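Long-range contacts in encapsidation protein (Bacillus phage phi29, PDB 5HD9), which probably hydrolyses ATP to drive the viral genome into the preformed capsid, this N-terminal domain being the ATPase part of the DNA packaging motor: residues A[15-20]-A[147-152]; A[45-50]-A[107-112]. One frame throughout, in Å; residues are numbered along the deposited sequence.

Interaction 1: residues A[15-20]-A[147-152]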
ATOM      1  N   ILE A  15       4.921  10.696  -3.540  1.00 13.93           N
ATOM      2  CA  ILE A  15       5.307   9.957  -2.340  1.00 16.47           C
ATOM      3  C   ILE A  15       4.098   9.315  -1.675  1.00 13.35           C
ATOM      4  O   ILE A  15       4.206   8.241  -1.080  1.00 13.32           O
ATOM      5  CB  ILE A  15       6.013  10.873  -1.312  1.00 21.59           C
ATOM      6  CG1 ILE A  15       7.293  11.465  -1.905  1.00 32.97           C
ATOM      7  CG2 ILE A  15       6.335  10.114  -0.029  1.00 20.80           C
ATOM      8  CD1 ILE A  15       8.353  10.454  -2.249  1.00 44.25           C
ATOM      9  N   LEU A  16       2.952   9.984  -1.775  1.00 12.32           N
ATOM     10  CA  LEU A  16       1.718   9.515  -1.149  1.00 14.60           C
ATOM     11  C   LEU A  16       0.632   9.333  -2.209  1.00 11.53           C
ATOM     12  O   LEU A  16       0.355  10.241  -2.989  1.00 13.29           O
ATOM     13  CB  LEU A  16       1.272  10.504  -0.067  1.00 19.42           C
ATOM     14  CG  LEU A  16       0.576   9.991   1.197  1.00 29.66           C
ATOM     15  CD1 LEU A  16       1.301   8.821   1.844  1.00 30.95           C
ATOM     16  CD2 LEU A  16       0.453  11.135   2.191  1.00 36.62           C
ATOM     17  N   ASN A  17       0.038   8.144  -2.245  1.00 10.60           N
ATOM     18  CA  ASN A  17      -0.966   7.801  -3.250  1.00 13.13           C
ATOM     19  C   ASN A  17      -2.180   7.131  -2.620  1.00 10.63           C
ATOM     20  O   ASN A  17      -2.040   6.238  -1.782  1.00 10.41           O
ATOM     21  CB  ASN A  17      -0.371   6.875  -4.315  1.00 14.68           C
ATOM     22  CG  ASN A  17       0.866   7.453  -4.973  1.00 12.47           C
ATOM     23  OD1 ASN A  17       0.780   8.113  -6.008  1.00 13.73           O
ATOM     24  ND2 ASN A  17       2.026   7.199  -4.380  1.00 10.80           N
ATOM     25  N   PHE A  18      -3.369   7.567  -3.032  1.00 10.66           N
ATOM     26  CA  PHE A  18      -4.621   6.988  -2.553  1.00 11.27           C
ATOM     27  C   PHE A  18      -5.466   6.504  -3.730  1.00 11.85           C
ATOM     28  O   PHE A  18      -5.939   7.307  -4.529  1.00 15.24           O
ATOM     29  CB  PHE A  18      -5.414   8.009  -1.731  1.00 13.38           C
ATOM     30  CG  PHE A  18      -4.613   8.672  -0.644  1.00 12.27           C
ATOM     31  CD1 PHE A  18      -3.941   9.857  -0.888  1.00 12.40           C
ATOM     32  CD2 PHE A  18      -4.541   8.117   0.622  1.00 13.48           C
ATOM     33  CE1 PHE A  18      -3.205  10.474   0.107  1.00 10.85           C
ATOM     34  CE2 PHE A  18      -3.805   8.730   1.621  1.00 14.02           C
ATOM     35  CZ  PHE A  18      -3.139   9.912   1.360  1.00 11.64           C
ATOM     36  N   VAL A  19      -5.650   5.190  -3.833  1.00 11.62           N
ATOM     37  CA  VAL A  19      -6.515   4.611  -4.857  1.00 12.65           C
ATOM     38  C   VAL A  19      -7.806   4.146  -4.194  1.00 15.24           C
ATOM     39  O   VAL A  19      -7.786   3.250  -3.345  1.00 15.09           O
ATOM     40  CB  VAL A  19      -5.838   3.438  -5.585  1.00 13.30           C
ATOM     41  CG1 VAL A  19      -6.646   3.039  -6.812  1.00 14.44           C
ATOM     42  CG2 VAL A  19      -4.415   3.814  -5.990  1.00 11.89           C
ATOM     43  N   ILE A  20      -8.922   4.760  -4.576  1.00 15.20           N
ATOM     44  CA  ILE A  20     -10.186   4.552  -3.876  1.00 17.80           C
ATOM     45  C   ILE A  20     -11.320   4.200  -4.831  1.00 21.67           C
ATOM     46  O   ILE A  20     -11.192   4.335  -6.048  1.00 21.64           O
ATOM     47  CB  ILE A  20     -10.571   5.797  -3.053  1.00 20.85           C
ATOM     48  CG1 ILE A  20     -10.814   7.002  -3.971  1.00 19.26           C
ATOM     49  CG2 ILE A  20      -9.474   6.102  -2.033  1.00 21.56           C
ATOM     50  CD1 ILE A  20     -11.285   8.247  -3.241  1.00 18.42           C
ATOM     51  N   ARG A 147      12.097   8.085  -5.833  1.00 21.40           N
ATOM     52  CA  ARG A 147      11.633   6.751  -6.204  1.00 21.91           C
ATOM     53  C   ARG A 147      11.192   5.928  -4.999  1.00 19.42           C
ATOM     54  O   ARG A 147      11.491   4.738  -4.903  1.00 17.90           O
ATOM     55  CB  ARG A 147      12.730   6.012  -6.974  1.00 26.29           C
ATOM     56  CG  ARG A 147      13.072   6.664  -8.302  1.00 32.08           C
ATOM     57  CD  ARG A 147      14.329   6.073  -8.912  1.00 34.03           C
ATOM     58  NE  ARG A 147      14.682   6.730 -10.167  1.00 36.82           N
ATOM     59  CZ  ARG A 147      15.793   6.485 -10.855  1.00 39.96           C
ATOM     60  NH1 ARG A 147      16.669   5.593 -10.412  1.00 40.46           N
ATOM     61  NH2 ARG A 147      16.029   7.132 -11.987  1.00 42.33           N
ATOM     62  N   VAL A 148      10.495   6.582  -4.075  1.00 16.48           N
ATOM     63  CA  VAL A 148       9.800   5.883  -3.006  1.00 15.56           C
ATOM     64  C   VAL A 148       8.339   6.293  -3.072  1.00 16.32           C
ATOM     65  O   VAL A 148       8.018   7.378  -3.551  1.00 14.78           O
ATOM     66  CB  VAL A 148      10.380   6.197  -1.607  1.00 17.26           C
ATOM     67  CG1 VAL A 148      11.848   5.814  -1.543  1.00 18.01           C
ATOM     68  CG2 VAL A 148      10.192   7.667  -1.256  1.00 20.39           C
ATOM     69  N   ARG A 149       7.450   5.430  -2.605  1.00 14.32           N
ATOM     70  CA  ARG A 149       6.039   5.771  -2.611  1.00 14.58           C
ATOM     71  C   ARG A 149       5.241   4.930  -1.633  1.00 13.06           C
ATOM     72  O   ARG A 149       5.501   3.739  -1.447  1.00 13.42           O
ATOM     73  CB  ARG A 149       5.460   5.618  -4.017  1.00 17.35           C
ATOM     74  CG  ARG A 149       5.269   4.184  -4.465  1.00 23.87           C
ATOM     75  CD  ARG A 149       5.410   4.061  -5.972  1.00 36.84           C
ATOM     76  NE  ARG A 149       6.818   4.001  -6.369  1.00 41.18           N
ATOM     77  CZ  ARG A 149       7.420   4.827  -7.225  1.00 37.52           C
ATOM     78  NH1 ARG A 149       6.756   5.818  -7.823  1.00 29.20           N
ATOM     79  NH2 ARG A 149       8.706   4.654  -7.491  1.00 39.01           N
ATOM     80  N   CYS A 150       4.281   5.588  -0.998  1.00 11.18           N
ATOM     81  CA  CYS A 150       3.288   4.925  -0.180  1.00 10.77           C
ATOM     82  C   CYS A 150       1.996   4.920  -0.976  1.00 10.97           C
ATOM     83  O   CYS A 150       1.577   5.960  -1.489  1.00 12.78           O
ATOM     84  CB  CYS A 150       3.113   5.635   1.162  1.00 13.61           C
ATOM     85  SG  CYS A 150       1.881   4.873   2.239  1.00 16.36           S
ATOM     86  N   ILE A 151       1.386   3.746  -1.100  1.00 10.81           N
ATOM     87  CA  ILE A 151       0.151   3.600  -1.858  1.00 11.11           C
ATOM     88  C   ILE A 151      -0.937   3.034  -0.954  1.00 11.48           C
ATOM     89  O   ILE A 151      -0.834   1.910  -0.465  1.00 11.56           O
ATOM     90  CB  ILE A 151       0.349   2.697  -3.090  1.00 11.73           C
ATOM     91  CG1 ILE A 151       1.440   3.278  -3.996  1.00 15.34           C
ATOM     92  CG2 ILE A 151      -0.948   2.571  -3.874  1.00 12.53           C
ATOM     93  CD1 ILE A 151       2.192   2.252  -4.785  1.00 20.59           C
ATOM     94  N   CYS A 152      -1.972   3.838  -0.731  1.00 12.15           N
ATOM     95  CA  CYS A 152      -3.084   3.453   0.127  1.00 12.83           C
ATOM     96  C   CYS A 152      -4.282   3.052  -0.724  1.00 13.90           C
ATOM     97  O   CYS A 152      -4.663   3.777  -1.640  1.00 14.58           O
ATOM     98  CB  CYS A 152      -3.450   4.601   1.070  1.00 13.74           C
ATOM     99  SG  CYS A 152      -2.049   5.190   2.057  1.00 15.80           S
TER
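Asn17 takes hold of Cys150 O twice. Its backbone N donates from 2.8 Å, almost in line with the carbonyl although the N-H is bent off line (135°), and its side-chain ND2 adds a longer bond of 3.2 Å to the same Cys150 O, from 49° above the carbonyl plane. With CG beside its own backbone N (chi1 -55°), the amide starts next to the first N-H, and the turn at chi2 brings ND2 to the same oxygen, which lies close to the amide plane. ND2 gives its stronger bond to Arg14 O, so this one nitrogen serves two carbonyls and fixes the amide from its NH2 end. The remaining backbone bonds are regular: Cys150 N to Ile15 O is 2.7 Å, Cys152 N to Asn17 O is 2.6 Å, and Val19 N closes the row on Cys152 O.

These two parallel strands belong to an ASCE-type P-loop NTPase sheet, in which strand 149-153 stands between strand 16-19 and strand 109-115. Strand 16-19 probably leads into the Walker A loop.

With Leu16 and Phe18, the two cysteines line one face: Leu16 CD1 rests on Cys150 CB at 3.7 Å, and Phe18 CD2 on Cys152 CB at 3.7 Å. Cys152 SG stands 4.8 Å from the centroid of the Phe18 ring, oblique to it, a sulfur-aromatic contact. Met138 of helix 130-141 lies against Leu16 and Cys150. On the other face Ile151 packs beside Asn17 under Met9 of helix 7-11. Ile15 CD1 presses on Val148 CG2 at a tight 3.5 Å.

Interaction 2: residues A[45-50]-A[107-112]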
ATOM      1  N   GLN A  45      12.895  -3.308  -1.145  1.00 10.38           N
ATOM      2  CA  GLN A  45      12.015  -4.000  -0.214  1.00  9.73           C
ATOM      3  C   GLN A  45      10.699  -3.250  -0.064  1.00 10.23           C
ATOM      4  O   GLN A  45      10.562  -2.117  -0.533  1.00 11.62           O
ATOM      5  CB  GLN A  45      12.708  -4.166   1.135  1.00 11.12           C
ATOM      6  CG  GLN A  45      13.915  -5.089   1.067  1.00 13.25           C
ATOM      7  CD  GLN A  45      14.784  -5.013   2.302  1.00 13.91           C
ATOM      8  OE1 GLN A  45      15.150  -3.929   2.756  1.00 15.00           O
ATOM      9  NE2 GLN A  45      15.122  -6.172   2.855  1.00 13.34           N
ATOM     10  N   PHE A  46       9.724  -3.885   0.576  1.00 10.01           N
ATOM     11  CA  PHE A  46       8.399  -3.291   0.689  1.00  8.98           C
ATOM     12  C   PHE A  46       7.747  -3.601   2.025  1.00 10.98           C
ATOM     13  O   PHE A  46       8.088  -4.585   2.683  1.00  9.72           O
ATOM     14  CB  PHE A  46       7.503  -3.777  -0.452  1.00  9.11           C
ATOM     15  CG  PHE A  46       7.154  -5.242  -0.372  1.00 12.26           C
ATOM     16  CD1 PHE A  46       8.002  -6.200  -0.896  1.00 12.99           C
ATOM     17  CD2 PHE A  46       5.970  -5.655   0.219  1.00 14.87           C
ATOM     18  CE1 PHE A  46       7.683  -7.547  -0.825  1.00 14.32           C
ATOM     19  CE2 PHE A  46       5.644  -6.999   0.293  1.00 14.52           C
ATOM     20  CZ  PHE A  46       6.500  -7.945  -0.230  1.00 14.94           C
ATOM     21  N   ILE A  47       6.812  -2.740   2.418  1.00 11.98           N
ATOM     22  CA  ILE A  47       6.044  -2.939   3.636  1.00 12.41           C
ATOM     23  C   ILE A  47       4.555  -2.964   3.318  1.00 10.51           C
ATOM     24  O   ILE A  47       4.031  -2.069   2.656  1.00 11.93           O
ATOM     25  CB  ILE A  47       6.334  -1.844   4.686  1.00 12.27           C
ATOM     26  CG1 ILE A  47       7.819  -1.868   5.058  1.00 11.93           C
ATOM     27  CG2 ILE A  47       5.463  -2.052   5.928  1.00 12.51           C
ATOM     28  CD1 ILE A  47       8.225  -0.856   6.097  1.00 12.21           C
ATOM     29  N   TYR A  48       3.895  -4.014   3.790  1.00 10.43           N
ATOM     30  CA  TYR A  48       2.453  -4.161   3.676  1.00 10.02           C
ATOM     31  C   TYR A  48       1.834  -3.755   5.010  1.00 11.59           C
ATOM     32  O   TYR A  48       2.066  -4.400   6.034  1.00 10.47           O
ATOM     33  CB  TYR A  48       2.092  -5.600   3.299  1.00 10.13           C
ATOM     34  CG  TYR A  48       0.616  -5.879   3.118  1.00 12.23           C
ATOM     35  CD1 TYR A  48      -0.111  -5.259   2.113  1.00 12.32           C
ATOM     36  CD2 TYR A  48      -0.041  -6.791   3.934  1.00 15.17           C
ATOM     37  CE1 TYR A  48      -1.459  -5.524   1.940  1.00 13.54           C
ATOM     38  CE2 TYR A  48      -1.383  -7.063   3.768  1.00 16.43           C
ATOM     39  CZ  TYR A  48      -2.087  -6.430   2.771  1.00 15.92           C
ATOM     40  OH  TYR A  48      -3.425  -6.702   2.607  1.00 17.74           O
ATOM     41  N   VAL A  49       1.072  -2.670   4.994  1.00 10.96           N
ATOM     42  CA  VAL A  49       0.479  -2.132   6.209  1.00 11.43           C
ATOM     43  C   VAL A  49      -1.020  -2.395   6.239  1.00 12.13           C
ATOM     44  O   VAL A  49      -1.723  -2.208   5.244  1.00 14.41           O
ATOM     45  CB  VAL A  49       0.731  -0.614   6.335  1.00 12.76           C
ATOM     46  CG1 VAL A  49       0.102  -0.057   7.611  1.00 12.99           C
ATOM     47  CG2 VAL A  49       2.224  -0.324   6.310  1.00 14.96           C
ATOM     48  N   ARG A  50      -1.487  -2.855   7.392  1.00 11.60           N
ATOM     49  CA  ARG A  50      -2.906  -2.893   7.707  1.00 14.44           C
ATOM     50  C   ARG A  50      -3.071  -2.194   9.049  1.00 15.21           C
ATOM     51  O   ARG A  50      -2.124  -2.124   9.828  1.00 17.60           O
ATOM     52  CB  ARG A  50      -3.428  -4.331   7.750  1.00 16.28           C
ATOM     53  CG  ARG A  50      -3.270  -5.087   6.430  1.00 13.61           C
ATOM     54  CD  ARG A  50      -4.130  -4.485   5.327  1.00 16.26           C
ATOM     55  NE  ARG A  50      -5.555  -4.609   5.630  1.00 16.75           N
ATOM     56  CZ  ARG A  50      -6.333  -5.610   5.223  1.00 19.05           C
ATOM     57  NH1 ARG A  50      -5.845  -6.594   4.475  1.00 17.80           N
ATOM     58  NH2 ARG A  50      -7.612  -5.626   5.567  1.00 19.34           N
ATOM     59  N   PRO A 107      16.372  -2.040   5.731  1.00 19.27           N
ATOM     60  CA  PRO A 107      17.521  -1.538   4.966  1.00 19.35           C
ATOM     61  C   PRO A 107      17.202  -0.785   3.672  1.00 18.37           C
ATOM     62  O   PRO A 107      17.868   0.213   3.405  1.00 18.79           O
ATOM     63  CB  PRO A 107      18.303  -2.818   4.640  1.00 21.44           C
ATOM     64  CG  PRO A 107      17.883  -3.796   5.679  1.00 22.96           C
ATOM     65  CD  PRO A 107      16.443  -3.502   5.909  1.00 21.61           C
ATOM     66  N   ASN A 108      16.234  -1.244   2.881  1.00 16.33           N
ATOM     67  CA  ASN A 108      16.051  -0.700   1.536  1.00 18.13           C
ATOM     68  C   ASN A 108      14.599  -0.701   1.065  1.00 16.47           C
ATOM     69  O   ASN A 108      14.293  -1.175  -0.028  1.00 14.15           O
ATOM     70  CB  ASN A 108      16.917  -1.490   0.549  1.00 22.71           C
ATOM     71  CG  ASN A 108      17.044  -0.808  -0.803  1.00 23.46           C
ATOM     72  OD1 ASN A 108      17.025   0.418  -0.899  1.00 19.88           O
ATOM     73  ND2 ASN A 108      17.174  -1.607  -1.856  1.00 24.42           N
ATOM     74  N   VAL A 109      13.709  -0.160   1.889  1.00 13.60           N
ATOM     75  CA  VAL A 109      12.295  -0.080   1.541  1.00 14.20           C
ATOM     76  C   VAL A 109      12.058   1.083   0.581  1.00 13.71           C
ATOM     77  O   VAL A 109      12.552   2.185   0.805  1.00 12.88           O
ATOM     78  CB  VAL A 109      11.414   0.094   2.799  1.00 15.09           C
ATOM     79  CG1 VAL A 109       9.946   0.275   2.419  1.00 14.69           C
ATOM     80  CG2 VAL A 109      11.581  -1.100   3.731  1.00 17.32           C
ATOM     81  N   SER A 110      11.306   0.833  -0.490  1.00 12.61           N
ATOM     82  CA  SER A 110      10.956   1.893  -1.435  1.00 15.89           C
ATOM     83  C   SER A 110       9.453   1.947  -1.715  1.00 15.02           C
ATOM     84  O   SER A 110       8.967   2.915  -2.293  1.00 15.36           O
ATOM     85  CB  SER A 110      11.719   1.712  -2.750  1.00 24.91           C
ATOM     86  OG  SER A 110      11.134   0.697  -3.547  1.00 32.30           O
ATOM     87  N   THR A 111       8.720   0.914  -1.310  1.00 12.79           N
ATOM     88  CA  THR A 111       7.271   0.904  -1.483  1.00 11.82           C
ATOM     89  C   THR A 111       6.556   0.482  -0.205  1.00 13.55           C
ATOM     90  O   THR A 111       6.931  -0.503   0.435  1.00 13.01           O
ATOM     91  CB  THR A 111       6.840  -0.036  -2.631  1.00 11.37           C
ATOM     92  OG1 THR A 111       7.444   0.393  -3.858  1.00 11.10           O
ATOM     93  CG2 THR A 111       5.327  -0.018  -2.801  1.00 13.35           C
ATOM     94  N   ILE A 112       5.529   1.249   0.154  1.00 11.61           N
ATOM     95  CA  ILE A 112       4.617   0.895   1.234  1.00 11.94           C
ATOM     96  C   ILE A 112       3.209   0.764   0.669  1.00 12.50           C
ATOM     97  O   ILE A 112       2.724   1.671  -0.008  1.00 12.93           O
ATOM     98  CB  ILE A 112       4.607   1.948   2.366  1.00 14.77           C
ATOM     99  CG1 ILE A 112       6.002   2.098   2.973  1.00 15.05           C
ATOM    100  CG2 ILE A 112       3.590   1.564   3.447  1.00 15.11           C
ATOM    101  CD1 ILE A 112       6.172   3.351   3.823  1.00 15.19           C
TER
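Gln45 N donates to Asn108 O over 2.8 Å, from above the carbonyl plane and with a nearly straight N-H...O angle of 171°. The same two residues are tied a second time: Gln45 OE1 accepts from Asn108 N at 2.9 Å, close to the line of its own C=O. An extended side chain carries the amide there, and OE1 also touches Pro107 CD at 3.4 Å. Gln45 NE2 turns to Leu88 O, so one amide links the loop leading into strand 109-115 to strand 87-94 on the other flank of 45-50.

Past this point the pairing slips by one residue. Gln45 O accepts from Ser110 N at 3.0 Å, whereas Thr111 N finds no partner in the model; Ile47 N then resumes the pattern on Thr111 O, lying in that carbonyl's plane.

Ile47 crosses Val109 at about a right angle, CG1 to CG1 4.0 Å, and Val49 CG2 meets Ile112 CG2 at 3.7 Å; helix 130-141 packs on this face through Val141. Phe46 and Thr111 occupy the opposite one, against Pro35 and Tyr34 of helix 26-42. The slip is a beta bulge between parallel strands, within the helix-sandwiched sheet of a P-loop NTPase.

Both contacts belong to one sheet and meet in its middle: strand 149-153 of interaction 1 is the direct neighbour of strand 109-115 of interaction 2, with probable hydrogen bonds from Ile151 N to Ile112 O and from Arg149 N to Ser110 O. Together they give the strand order 45-50, 109-115, 149-153, 16-19 that marks the ASCE fold. Interaction 1 is almost wholly buried, with regular pairing and sulfur and aromatic groups on one face. Interaction 2 is buried over most of its length but begins at the exposed Pro107 and Asn108, where a glutamine amide supplements the backbone bonds, and a bulge follows just inside. Helix 130-141 packs against both.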